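Local coordinates for 7,8-dihydro-6-hydroxymethylpterin pyrophosphokinase-dihydropteroate synthase (Plasmodium falciparum, PDB 6JWS), which probably catalyses two consecutive steps of folate biosynthesis, pyrophosphorylating 6-hydroxymethyl-7,8-dihydropterin with ATP and joining the product to 4-aminobenzoate to give 7,8-dihydropteroate, at residues B[181-186]-B[233-238]; B[43-48]-B[172-177]; B[18-23]-B[207-212]. The protein carries 1 engineered substitution. All coordinates share one frame; numbering follows the deposited sequence.

In the fold
From the N terminus, strand 16-24 brings the first half of contact 3, then helix 30-44 leads into the first half of contact 2. Contact 2 closes first, when the loop after strand 163-172 returns to residues 43-48, and it does so within the larger loop that contact 3 spans. Helix 177-190 follows and opens contact 1, strand 208-214 then completes contact 3, and helix 228-236 completes contact 1, which therefore crosses contact 3 and comes after contact 2 in series. Contacts 2 and 3 join strands of the same antiparallel sheet. Contact 1 adds a second helix to helix 177-190, whose Ile184 packs against Ile209 and Ile211. Contacts 1 and 3 both reach the ATP.

Contact 1: residues B[181-186]-B[233-238]; sequences LVVIKY and KILSKY. With ATP (adenosine-5'-triphosphate), chain J.
Leu235 alone meets three residues of helix 177-190, and the contact between 181-186 and 233-238 is apolar throughout, with no hydrogen bond crossing it. The CD2 methyl of Leu235 comes down onto the helix itself, 3.9 Å from Val183 CA, and touches Val182 CG1 at the same 3.9 Å. The other branch, CD1, approaches the Tyr186 ring obliquely, 3.8 Å from CD1 of the tyrosine. Tyr186 carries its CG anti to the backbone N (chi1 -175°), which carries the ring out to where Leu235 crosses it.

Ile234 adds a second point of support: its CG2 lies 3.8 Å from Val182 CG1, and the two branched side chains cross at about a right angle. Beyond Leu235 in the sequence, the ring of Tyr238 meets Val183 through CD2, 4.0 Å from Val183 CG2, these two side chains again crossing at about a right angle. Lys237 CG sits over the centre of one face of that ring, 3.9 Å above its plane, while the phenol oxygen of Tyr238 is fixed by a hydrogen bond with the backbone N of Asn175.

The flank of helix 177-190 turned from this packing lines the nucleotide pocket. There Leu181 CD1 touches C2 of the adenine at 3.7 Å, and Lys185, bent at chi2, brings NZ to 4.0 Å from the alpha-phosphate oxygen O1A, where its charge would favour the phosphates. Met309 of helix 304-309 also packs on Val182 and Lys185. One helix thus serves two surfaces, in a helix-helix packing of the HPPK domain beside its ATP site.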
loop_
_atom_site.group_PDB
_atom_site.type_symbol
_atom_site.label_atom_id
_atom_site.label_comp_id
_atom_site.label_asym_id
_atom_site.label_seq_id
_atom_site.Cartn_x
_atom_site.Cartn_y
_atom_site.Cartn_z
ATOM N N LEU B 181 22.120 5.254 45.223
ATOM C CA LEU B 181 21.894 3.827 45.060
ATOM C C LEU B 181 21.212 3.245 46.300
ATOM O O LEU B 181 20.326 2.392 46.185
ATOM C CB LEU B 181 23.217 3.130 44.746
ATOM C CG LEU B 181 23.112 1.629 44.492
ATOM C CD1 LEU B 181 22.147 1.327 43.352
ATOM C CD2 LEU B 181 24.487 1.051 44.200
ATOM N N VAL B 182 21.605 3.733 47.485
ATOM C CA VAL B 182 20.994 3.267 48.723
ATOM C C VAL B 182 19.491 3.539 48.678
ATOM O O VAL B 182 18.691 2.624 48.880
ATOM C CB VAL B 182 21.657 3.890 49.974
ATOM C CG1 VAL B 182 20.890 3.550 51.248
ATOM C CG2 VAL B 182 23.134 3.514 50.097
ATOM N N VAL B 183 19.112 4.792 48.375
ATOM C CA VAL B 183 17.701 5.147 48.269
ATOM C C VAL B 183 17.012 4.325 47.177
ATOM O O VAL B 183 15.865 3.911 47.349
ATOM C CB VAL B 183 17.461 6.656 48.075
ATOM C CG1 VAL B 183 15.975 6.975 48.133
ATOM C CG2 VAL B 183 18.210 7.497 49.098
ATOM N N ILE B 184 17.711 4.077 46.061
ATOM C CA ILE B 184 17.139 3.294 44.977
ATOM C C ILE B 184 16.863 1.876 45.471
ATOM O O ILE B 184 15.812 1.301 45.174
ATOM C CB ILE B 184 18.048 3.323 43.731
ATOM C CG1 ILE B 184 17.914 4.642 42.963
ATOM C CG2 ILE B 184 17.780 2.121 42.833
ATOM C CD1 ILE B 184 19.097 4.955 42.079
ATOM N N LYS B 185 17.823 1.316 46.225
ATOM C CA LYS B 185 17.678 -0.012 46.808
ATOM C C LYS B 185 16.473 -0.040 47.741
ATOM O O LYS B 185 15.739 -1.022 47.758
ATOM C CB LYS B 185 18.970 -0.459 47.501
ATOM C CG LYS B 185 20.139 -0.739 46.567
ATOM C CD LYS B 185 19.866 -1.870 45.596
ATOM C CE LYS B 185 20.888 -1.929 44.478
ATOM N NZ LYS B 185 20.711 -3.143 43.652
ATOM N N TYR B 186 16.257 1.059 48.475
ATOM C CA TYR B 186 15.072 1.197 49.306
ATOM C C TYR B 186 13.819 1.119 48.434
ATOM O O TYR B 186 12.944 0.283 48.680
ATOM C CB TYR B 186 15.140 2.459 50.176
ATOM C CG TYR B 186 13.994 2.588 51.149
ATOM C CD1 TYR B 186 13.898 1.753 52.253
ATOM C CD2 TYR B 186 12.988 3.524 50.957
ATOM C CE1 TYR B 186 12.843 1.844 53.147
ATOM C CE2 TYR B 186 11.930 3.634 51.846
ATOM C CZ TYR B 186 11.855 2.791 52.942
ATOM O OH TYR B 186 10.815 2.878 53.821
ATOM N N LYS B 233 21.164 6.026 58.080
ATOM C CA LYS B 233 21.496 7.441 58.199
ATOM C C LYS B 233 21.350 8.141 56.849
ATOM O O LYS B 233 20.921 9.292 56.797
ATOM C CB LYS B 233 22.907 7.636 58.772
ATOM C CG LYS B 233 23.077 7.360 60.263
ATOM C CD LYS B 233 24.432 7.813 60.791
ATOM C CE LYS B 233 24.763 7.301 62.176
ATOM N NZ LYS B 233 26.096 7.770 62.624
ATOM N N ILE B 234 21.741 7.440 55.772
ATOM C CA ILE B 234 21.592 7.918 54.408
ATOM C C ILE B 234 20.102 8.091 54.119
ATOM O O ILE B 234 19.666 9.166 53.709
ATOM C CB ILE B 234 22.275 6.955 53.415
ATOM C CG1 ILE B 234 23.802 7.076 53.471
ATOM C CG2 ILE B 234 21.747 7.155 51.998
ATOM C CD1 ILE B 234 24.543 5.901 52.875
ATOM N N LEU B 235 19.331 7.026 54.373
ATOM C CA LEU B 235 17.895 7.047 54.171
ATOM C C LEU B 235 17.266 8.204 54.953
ATOM O O LEU B 235 16.447 8.941 54.402
ATOM C CB LEU B 235 17.302 5.690 54.568
ATOM C CG LEU B 235 17.632 4.510 53.647
ATOM C CD1 LEU B 235 16.866 3.262 54.061
ATOM C CD2 LEU B 235 17.340 4.834 52.186
ATOM N N SER B 236 17.688 8.387 56.215
ATOM C CA SER B 236 17.043 9.312 57.141
ATOM C C SER B 236 17.268 10.753 56.704
ATOM O O SER B 236 16.516 11.646 57.084
ATOM C CB SER B 236 17.523 9.111 58.560
ATOM O OG SER B 236 16.864 8.008 59.162
ATOM N N LYS B 237 18.324 10.960 55.915
ATOM C CA LYS B 237 18.673 12.275 55.417
ATOM C C LYS B 237 17.662 12.704 54.354
ATOM O O LYS B 237 17.572 13.891 54.048
ATOM C CB LYS B 237 20.103 12.243 54.869
ATOM C CG LYS B 237 20.588 13.518 54.197
ATOM C CD LYS B 237 22.071 13.485 53.879
ATOM C CE LYS B 237 22.491 14.536 52.871
ATOM N NZ LYS B 237 22.165 15.920 53.290
ATOM N N TYR B 238 16.902 11.742 53.803
ATOM C CA TYR B 238 16.048 12.022 52.657
ATOM C C TYR B 238 14.605 11.590 52.904
ATOM O O TYR B 238 13.693 12.170 52.318
ATOM C CB TYR B 238 16.595 11.384 51.376
ATOM C CG TYR B 238 17.992 11.808 51.007
ATOM C CD1 TYR B 238 18.262 13.109 50.615
ATOM C CD2 TYR B 238 19.042 10.905 51.037
ATOM C CE1 TYR B 238 19.546 13.515 50.283
ATOM C CE2 TYR B 238 20.331 11.295 50.708
ATOM C CZ TYR B 238 20.585 12.603 50.329
ATOM O OH TYR B 238 21.852 12.993 49.994
HETATM P PG ATP J . 23.972 -4.214 37.546
HETATM O O1G ATP J . 23.543 -4.548 36.129
HETATM O O2G ATP J . 25.461 -3.930 37.659
HETATM O O3G ATP J . 23.127 -3.108 38.145
HETATM P PB ATP J . 22.862 -6.916 38.246
HETATM O O1B ATP J . 23.452 -7.962 39.128
HETATM O O2B ATP J . 22.628 -7.220 36.799
HETATM O O3B ATP J . 23.721 -5.570 38.414
HETATM P PA ATP J . 21.088 -5.629 40.189
HETATM O O1A ATP J . 20.755 -4.226 39.784
HETATM O O2A ATP J . 20.076 -6.396 40.977
HETATM O O3A ATP J . 21.464 -6.464 38.875
HETATM O "O5'" ATP J . 22.490 -5.647 40.972
HETATM C "C5'" ATP J . 23.210 -4.395 41.119
HETATM C "C4'" ATP J . 24.584 -4.670 41.670
HETATM O "O4'" ATP J . 25.582 -3.946 40.902
HETATM C "C3'" ATP J . 24.792 -4.242 43.127
HETATM O "O3'" ATP J . 25.662 -5.174 43.758
HETATM C "C2'" ATP J . 25.358 -2.827 42.970
HETATM O "O2'" ATP J . 26.202 -2.395 44.012
HETATM C "C1'" ATP J . 26.201 -2.967 41.710
HETATM N N9 ATP J . 26.322 -1.716 40.960
HETATM C C8 ATP J . 27.493 -1.147 40.530
HETATM N N7 ATP J . 27.299 -0.024 39.878
HETATM C C5 ATP J . 25.919 0.133 39.857
HETATM C C6 ATP J . 25.090 1.123 39.295
HETATM N N6 ATP J . 25.561 2.174 38.636
HETATM N N1 ATP J . 23.749 0.986 39.459
HETATM C C2 ATP J . 23.288 -0.078 40.133
HETATM N N3 ATP J . 23.977 -1.070 40.698
HETATM C C4 ATP J . 25.304 -0.902 40.525
#

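Contact 2: residues B[43-48]-B[172-177]; sequences KYLGKI and TFVNDP. With CA (calcium ion), chain L.
Gly46 and Thr172 form an antiparallel, non-hydrogen-bonded pair where strand 46-57 begins and strand 163-172 ends, beside a calcium site. The ring of Phe173 lies under the peptide leading into this strand. Leu45 O stands 3.5 Å above the plane of the Phe173 ring, over its centre, whereas Tyr44 O comes at the ring edge, 3.4 Å from Phe173 CE1. Phe173 CG takes the position between its backbone N and carbonyl carbon (chi1 39°), which brings the ring under the Leu45 carbonyl, with Tyr44 O at its rim; Tyr97 stacks on the same ring.

Leu45 and Val174 meet by their branch ends, CD2 to CG2 at 4.2 Å, and Leu45 continues onto Val183 and Ile184 of helix 177-190. Thr172 OG1 points at Leu45 O as a hydrogen-bond donor, but the modelled 2.3 Å between these two oxygens is too short to be trusted in detail.

Gly46 adopts backbone angles (phi 149°, psi -139°) suited to a residue without CB, and its CA comes within 4.3 Å of Thr172 CA. Its carbonyl faces the calcium ion, which Glu42 O and Glu99 OE1 also bind: Gly46 O is 2.5 Å from the metal.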
loop_
_atom_site.group_PDB
_atom_site.type_symbol
_atom_site.label_atom_id
_atom_site.label_comp_id
_atom_site.label_asym_id
_atom_site.label_seq_id
_atom_site.Cartn_x
_atom_site.Cartn_y
_atom_site.Cartn_z
ATOM N N LYS B 43 9.159 11.156 43.970
ATOM C CA LYS B 43 8.881 11.374 45.385
ATOM C C LYS B 43 10.176 11.475 46.194
ATOM O O LYS B 43 10.361 12.437 46.934
ATOM C CB LYS B 43 7.970 10.255 45.903
ATOM C CG LYS B 43 7.422 10.439 47.313
ATOM C CD LYS B 43 6.442 9.342 47.687
ATOM C CE LYS B 43 5.784 9.531 49.040
ATOM N NZ LYS B 43 5.215 10.888 49.198
ATOM N N TYR B 44 11.085 10.505 46.011
ATOM C CA TYR B 44 12.201 10.300 46.921
ATOM C C TYR B 44 13.542 10.786 46.370
ATOM O O TYR B 44 14.505 10.842 47.127
ATOM C CB TYR B 44 12.297 8.832 47.346
ATOM C CG TYR B 44 11.162 8.321 48.201
ATOM C CD1 TYR B 44 10.650 9.067 49.257
ATOM C CD2 TYR B 44 10.622 7.061 47.981
ATOM C CE1 TYR B 44 9.612 8.588 50.043
ATOM C CE2 TYR B 44 9.589 6.564 48.762
ATOM C CZ TYR B 44 9.085 7.331 49.798
ATOM O OH TYR B 44 8.076 6.832 50.571
ATOM N N LEU B 45 13.633 11.140 45.080
ATOM C CA LEU B 45 14.944 11.414 44.503
ATOM C C LEU B 45 15.075 12.828 43.948
ATOM O O LEU B 45 16.176 13.355 43.904
ATOM C CB LEU B 45 15.287 10.379 43.425
ATOM C CG LEU B 45 15.533 8.963 43.938
ATOM C CD1 LEU B 45 15.932 8.041 42.786
ATOM C CD2 LEU B 45 16.613 8.983 45.015
ATOM N N GLY B 46 13.986 13.430 43.469
ATOM C CA GLY B 46 14.101 14.745 42.855
ATOM C C GLY B 46 13.061 14.967 41.757
ATOM O O GLY B 46 11.899 14.578 41.888
ATOM N N LYS B 47 13.490 15.595 40.662
ATOM C CA LYS B 47 12.562 15.875 39.586
ATOM C C LYS B 47 12.948 15.152 38.293
ATOM O O LYS B 47 14.031 15.383 37.753
ATOM C CB LYS B 47 12.484 17.383 39.346
ATOM C CG LYS B 47 11.469 17.728 38.274
ATOM C CD LYS B 47 11.277 19.184 37.972
ATOM C CE LYS B 47 9.885 19.325 37.395
ATOM N NZ LYS B 47 9.846 20.417 36.407
ATOM N N ILE B 48 12.009 14.358 37.757
ATOM C CA ILE B 48 12.160 13.771 36.432
ATOM C C ILE B 48 12.029 14.851 35.358
ATOM O O ILE B 48 10.987 15.488 35.232
ATOM C CB ILE B 48 11.140 12.638 36.216
ATOM C CG1 ILE B 48 11.348 11.519 37.239
ATOM C CG2 ILE B 48 11.226 12.121 34.780
ATOM C CD1 ILE B 48 10.245 10.483 37.266
ATOM N N THR B 172 18.427 15.846 41.036
ATOM C CA THR B 172 18.379 15.182 42.335
ATOM C C THR B 172 19.033 16.028 43.427
ATOM O O THR B 172 19.945 16.813 43.173
ATOM C CB THR B 172 18.919 13.745 42.255
ATOM O OG1 THR B 172 18.424 13.046 43.395
ATOM C CG2 THR B 172 20.429 13.646 42.209
ATOM N N PHE B 173 18.537 15.844 44.653
ATOM C CA PHE B 173 19.029 16.574 45.819
ATOM C C PHE B 173 19.992 15.683 46.604
ATOM O O PHE B 173 20.646 16.139 47.544
ATOM C CB PHE B 173 17.866 17.082 46.686
ATOM C CG PHE B 173 16.708 16.124 46.815
ATOM C CD1 PHE B 173 16.866 14.892 47.440
ATOM C CD2 PHE B 173 15.460 16.436 46.282
ATOM C CE1 PHE B 173 15.806 14.000 47.540
ATOM C CE2 PHE B 173 14.398 15.544 46.385
ATOM C CZ PHE B 173 14.566 14.330 47.021
ATOM N N VAL B 174 20.056 14.403 46.210
ATOM C CA VAL B 174 20.957 13.440 46.819
ATOM C C VAL B 174 22.389 13.846 46.487
ATOM O O VAL B 174 22.646 14.366 45.405
ATOM C CB VAL B 174 20.610 12.005 46.391
ATOM C CG1 VAL B 174 21.626 11.002 46.904
ATOM C CG2 VAL B 174 19.219 11.627 46.872
ATOM N N ASN B 175 23.306 13.647 47.446
ATOM C CA ASN B 175 24.641 14.223 47.366
ATOM C C ASN B 175 25.569 13.434 46.446
ATOM O O ASN B 175 26.510 14.012 45.901
ATOM C CB ASN B 175 25.291 14.397 48.739
ATOM C CG ASN B 175 24.603 15.440 49.594
ATOM O OD1 ASN B 175 24.181 16.491 49.109
ATOM N ND2 ASN B 175 24.488 15.153 50.878
ATOM N N ASP B 176 25.325 12.122 46.292
ATOM C CA ASP B 176 26.275 11.273 45.589
ATOM C C ASP B 176 25.585 10.013 45.075
ATOM O O ASP B 176 24.522 9.633 45.573
ATOM C CB ASP B 176 27.432 10.871 46.510
ATOM C CG ASP B 176 26.953 10.001 47.657
ATOM O OD1 ASP B 176 26.447 10.574 48.648
ATOM O OD2 ASP B 176 27.002 8.758 47.518
ATOM N N PRO B 177 26.198 9.314 44.083
ATOM C CA PRO B 177 25.633 8.079 43.539
ATOM C C PRO B 177 25.530 6.932 44.537
ATOM O O PRO B 177 24.672 6.052 44.393
ATOM C CB PRO B 177 26.539 7.715 42.345
ATOM C CG PRO B 177 27.809 8.531 42.528
ATOM C CD PRO B 177 27.419 9.733 43.366
HETATM CA CA CA L . 9.827 15.404 42.960
HETATM O O HOH W 1 10.940 17.165 42.500
HETATM O O HOH W 2 10.649 15.980 45.173
#

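Contact 3: residues B[18-23]-B[207-212]; sequences AVLNLG and IDIDIL. With MG (magnesium ion), chain K; ATP (adenosine-5'-triphosphate), chain J.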
loop_
_atom_site.group_PDB
_atom_site.type_symbol
_atom_site.label_atom_id
_atom_site.label_comp_id
_atom_site.label_asym_id
_atom_site.label_seq_id
_atom_site.Cartn_x
_atom_site.Cartn_y
_atom_site.Cartn_z
ATOM N N ALA B 18 21.338 12.932 37.618
ATOM C CA ALA B 18 21.502 11.495 37.449
ATOM C C ALA B 18 20.649 10.990 36.286
ATOM O O ALA B 18 19.547 11.493 36.060
ATOM C CB ALA B 18 21.079 10.782 38.705
ATOM N N VAL B 19 21.146 9.937 35.617
ATOM C CA VAL B 19 20.432 9.231 34.570
ATOM C C VAL B 19 20.225 7.796 35.039
ATOM O O VAL B 19 21.180 7.148 35.449
ATOM C CB VAL B 19 21.202 9.314 33.238
ATOM C CG1 VAL B 19 20.427 8.732 32.066
ATOM C CG2 VAL B 19 21.623 10.740 32.925
ATOM N N LEU B 20 18.968 7.334 35.018
ATOM C CA LEU B 20 18.602 6.019 35.516
ATOM C C LEU B 20 18.059 5.125 34.403
ATOM O O LEU B 20 17.497 5.610 33.416
ATOM C CB LEU B 20 17.547 6.147 36.622
ATOM C CG LEU B 20 17.863 7.074 37.795
ATOM C CD1 LEU B 20 16.755 6.972 38.831
ATOM C CD2 LEU B 20 19.213 6.738 38.432
ATOM N N ASN B 21 18.223 3.808 34.618
ATOM C CA ASN B 21 17.553 2.758 33.875
ATOM C C ASN B 21 16.558 2.044 34.795
ATOM O O ASN B 21 16.889 1.705 35.928
ATOM C CB ASN B 21 18.543 1.780 33.237
ATOM C CG ASN B 21 17.860 0.897 32.209
ATOM O OD1 ASN B 21 17.643 1.312 31.077
ATOM N ND2 ASN B 21 17.466 -0.306 32.586
ATOM N N LEU B 22 15.330 1.834 34.298
ATOM C CA LEU B 22 14.272 1.120 34.998
ATOM C C LEU B 22 13.874 -0.073 34.132
ATOM O O LEU B 22 13.463 0.118 32.996
ATOM C CB LEU B 22 13.055 2.044 35.158
ATOM C CG LEU B 22 13.075 3.126 36.243
ATOM C CD1 LEU B 22 14.346 3.960 36.229
ATOM C CD2 LEU B 22 11.866 4.037 36.094
ATOM N N GLY B 23 13.980 -1.295 34.676
ATOM C CA GLY B 23 13.733 -2.505 33.905
ATOM C C GLY B 23 12.837 -3.482 34.657
ATOM O O GLY B 23 12.864 -3.526 35.877
ATOM N N ILE B 207 11.660 -5.449 39.533
ATOM C CA ILE B 207 12.147 -4.128 39.160
ATOM C C ILE B 207 13.655 -4.074 39.399
ATOM O O ILE B 207 14.160 -4.617 40.379
ATOM C CB ILE B 207 11.381 -2.992 39.878
ATOM C CG1 ILE B 207 11.956 -1.611 39.552
ATOM C CG2 ILE B 207 11.329 -3.215 41.384
ATOM C CD1 ILE B 207 11.389 -0.971 38.311
ATOM N N ASP B 208 14.363 -3.423 38.472
ATOM C CA ASP B 208 15.801 -3.229 38.512
ATOM C C ASP B 208 16.055 -1.777 38.121
ATOM O O ASP B 208 15.759 -1.392 37.000
ATOM C CB ASP B 208 16.514 -4.247 37.605
ATOM C CG ASP B 208 18.040 -4.203 37.641
ATOM O OD1 ASP B 208 18.581 -3.656 38.604
ATOM O OD2 ASP B 208 18.690 -4.734 36.694
ATOM N N ILE B 209 16.555 -0.977 39.069
ATOM C CA ILE B 209 16.847 0.427 38.841
ATOM C C ILE B 209 18.354 0.652 38.950
ATOM O O ILE B 209 18.920 0.499 40.027
ATOM C CB ILE B 209 16.073 1.311 39.839
ATOM C CG1 ILE B 209 14.570 1.004 39.844
ATOM C CG2 ILE B 209 16.371 2.781 39.587
ATOM C CD1 ILE B 209 13.783 1.738 40.915
ATOM N N ASP B 210 18.975 1.066 37.837
ATOM C CA ASP B 210 20.416 1.218 37.721
ATOM C C ASP B 210 20.735 2.693 37.604
ATOM O O ASP B 210 19.896 3.447 37.134
ATOM C CB ASP B 210 20.954 0.530 36.467
ATOM C CG ASP B 210 20.817 -0.976 36.546
ATOM O OD1 ASP B 210 20.981 -1.505 37.657
ATOM O OD2 ASP B 210 20.535 -1.606 35.504
ATOM N N ILE B 211 21.937 3.091 38.037
ATOM C CA ILE B 211 22.366 4.455 37.797
ATOM C C ILE B 211 23.311 4.417 36.610
ATOM O O ILE B 211 24.309 3.717 36.663
ATOM C CB ILE B 211 23.047 5.082 39.025
ATOM C CG1 ILE B 211 22.205 4.920 40.295
ATOM C CG2 ILE B 211 23.400 6.538 38.745
ATOM C CD1 ILE B 211 22.857 5.525 41.524
ATOM N N LEU B 212 22.973 5.134 35.539
ATOM C CA LEU B 212 23.794 5.074 34.344
ATOM C C LEU B 212 24.829 6.187 34.406
ATOM O O LEU B 212 25.983 5.996 34.058
ATOM C CB LEU B 212 22.905 5.194 33.100
ATOM C CG LEU B 212 21.850 4.098 32.914
ATOM C CD1 LEU B 212 20.881 4.462 31.787
ATOM C CD2 LEU B 212 22.490 2.733 32.660
HETATM MG MG MG K . 20.891 -3.797 37.872
HETATM P PG ATP J . 23.972 -4.214 37.546
HETATM O O1G ATP J . 23.543 -4.548 36.129
HETATM O O2G ATP J . 25.461 -3.930 37.659
HETATM O O3G ATP J . 23.127 -3.108 38.145
HETATM P PB ATP J . 22.862 -6.916 38.246
HETATM O O1B ATP J . 23.452 -7.962 39.128
HETATM O O2B ATP J . 22.628 -7.220 36.799
HETATM O O3B ATP J . 23.721 -5.570 38.414
HETATM P PA ATP J . 21.088 -5.629 40.189
HETATM O O1A ATP J . 20.755 -4.226 39.784
HETATM O O2A ATP J . 20.076 -6.396 40.977
HETATM O O3A ATP J . 21.464 -6.464 38.875
HETATM O "O5'" ATP J . 22.490 -5.647 40.972
HETATM C "C5'" ATP J . 23.210 -4.395 41.119
HETATM C "C4'" ATP J . 24.584 -4.670 41.670
HETATM O "O4'" ATP J . 25.582 -3.946 40.902
HETATM C "C3'" ATP J . 24.792 -4.242 43.127
HETATM O "O3'" ATP J . 25.662 -5.174 43.758
HETATM C "C2'" ATP J . 25.358 -2.827 42.970
HETATM O "O2'" ATP J . 26.202 -2.395 44.012
HETATM C "C1'" ATP J . 26.201 -2.967 41.710
HETATM N N9 ATP J . 26.322 -1.716 40.960
HETATM C C8 ATP J . 27.493 -1.147 40.530
HETATM N N7 ATP J . 27.299 -0.024 39.878
HETATM C C5 ATP J . 25.919 0.133 39.857
HETATM C C6 ATP J . 25.090 1.123 39.295
HETATM N N6 ATP J . 25.561 2.174 38.636
HETATM N N1 ATP J . 23.749 0.986 39.459
HETATM C C2 ATP J . 23.288 -0.078 40.133
HETATM N N3 ATP J . 23.977 -1.070 40.698
HETATM C C4 ATP J . 25.304 -0.902 40.525
HETATM O O HOH W 3 17.864 -1.459 35.350
HETATM O O HOH W 4 21.021 -4.194 35.623
#
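The DxD pair of the HPPK active site, Asp208 and Asp210, is held on an antiparallel strand ladder in which Asp208 pairs with Gly23 and Asp210 with Asn21. At the latter pair two backbone bonds close the ring, Asn21 N to Asp210 O at 3.0 Å and Asp210 N to Asn21 O at 2.9 Å. Equivalent bonds join Gly23 and Asp208, and Leu212 N binds Val19 O.

Both aspartates leave the same face of the sheet by different torsions: CG of Asp208 is anti to its backbone N (chi1 -176°), that of Asp210 anti to its carbonyl carbon (chi1 -67°). Their OD1 atoms converge on one magnesium ion, Asp208 OD1 at 2.4 Å and Asp210 OD1 at 2.3 Å from it, with Asp208 OD2 a longer approach. ATP O3G, ATP O1A and water 4 also bind the metal, so the carboxylates anchor the triphosphate through it. Water 4 lies within hydrogen-bonding distance of Asp208 OD2 and ATP O1G. Between Asn21 and the two aspartates, water 3 accepts from Asn21 ND2 and can donate to Asp208 O or, weakly, Asp210 OD2; each water has more acceptors around it than protons.

The other edge of strand 208-214 reads the adenine. Ile211 N donates almost straight to ATP N1 (3.1 Å, 176° at the hydrogen), while ATP N6 donates to Ile211 O at 2.8 Å.

Asn21 CB rests on Leu212 CD1 at 3.8 Å. On the face of Leu20, Leu22, Ile209 and Ile211, Leu22 CD1 lies beside Ile209 CG2 at 4.1 Å. That face is covered by helices 30-44 and 177-190, Leu22 packing on the first and Ile209 and Ile211 on the second, while strand 163-172 flanks strand 16-24 on its other side.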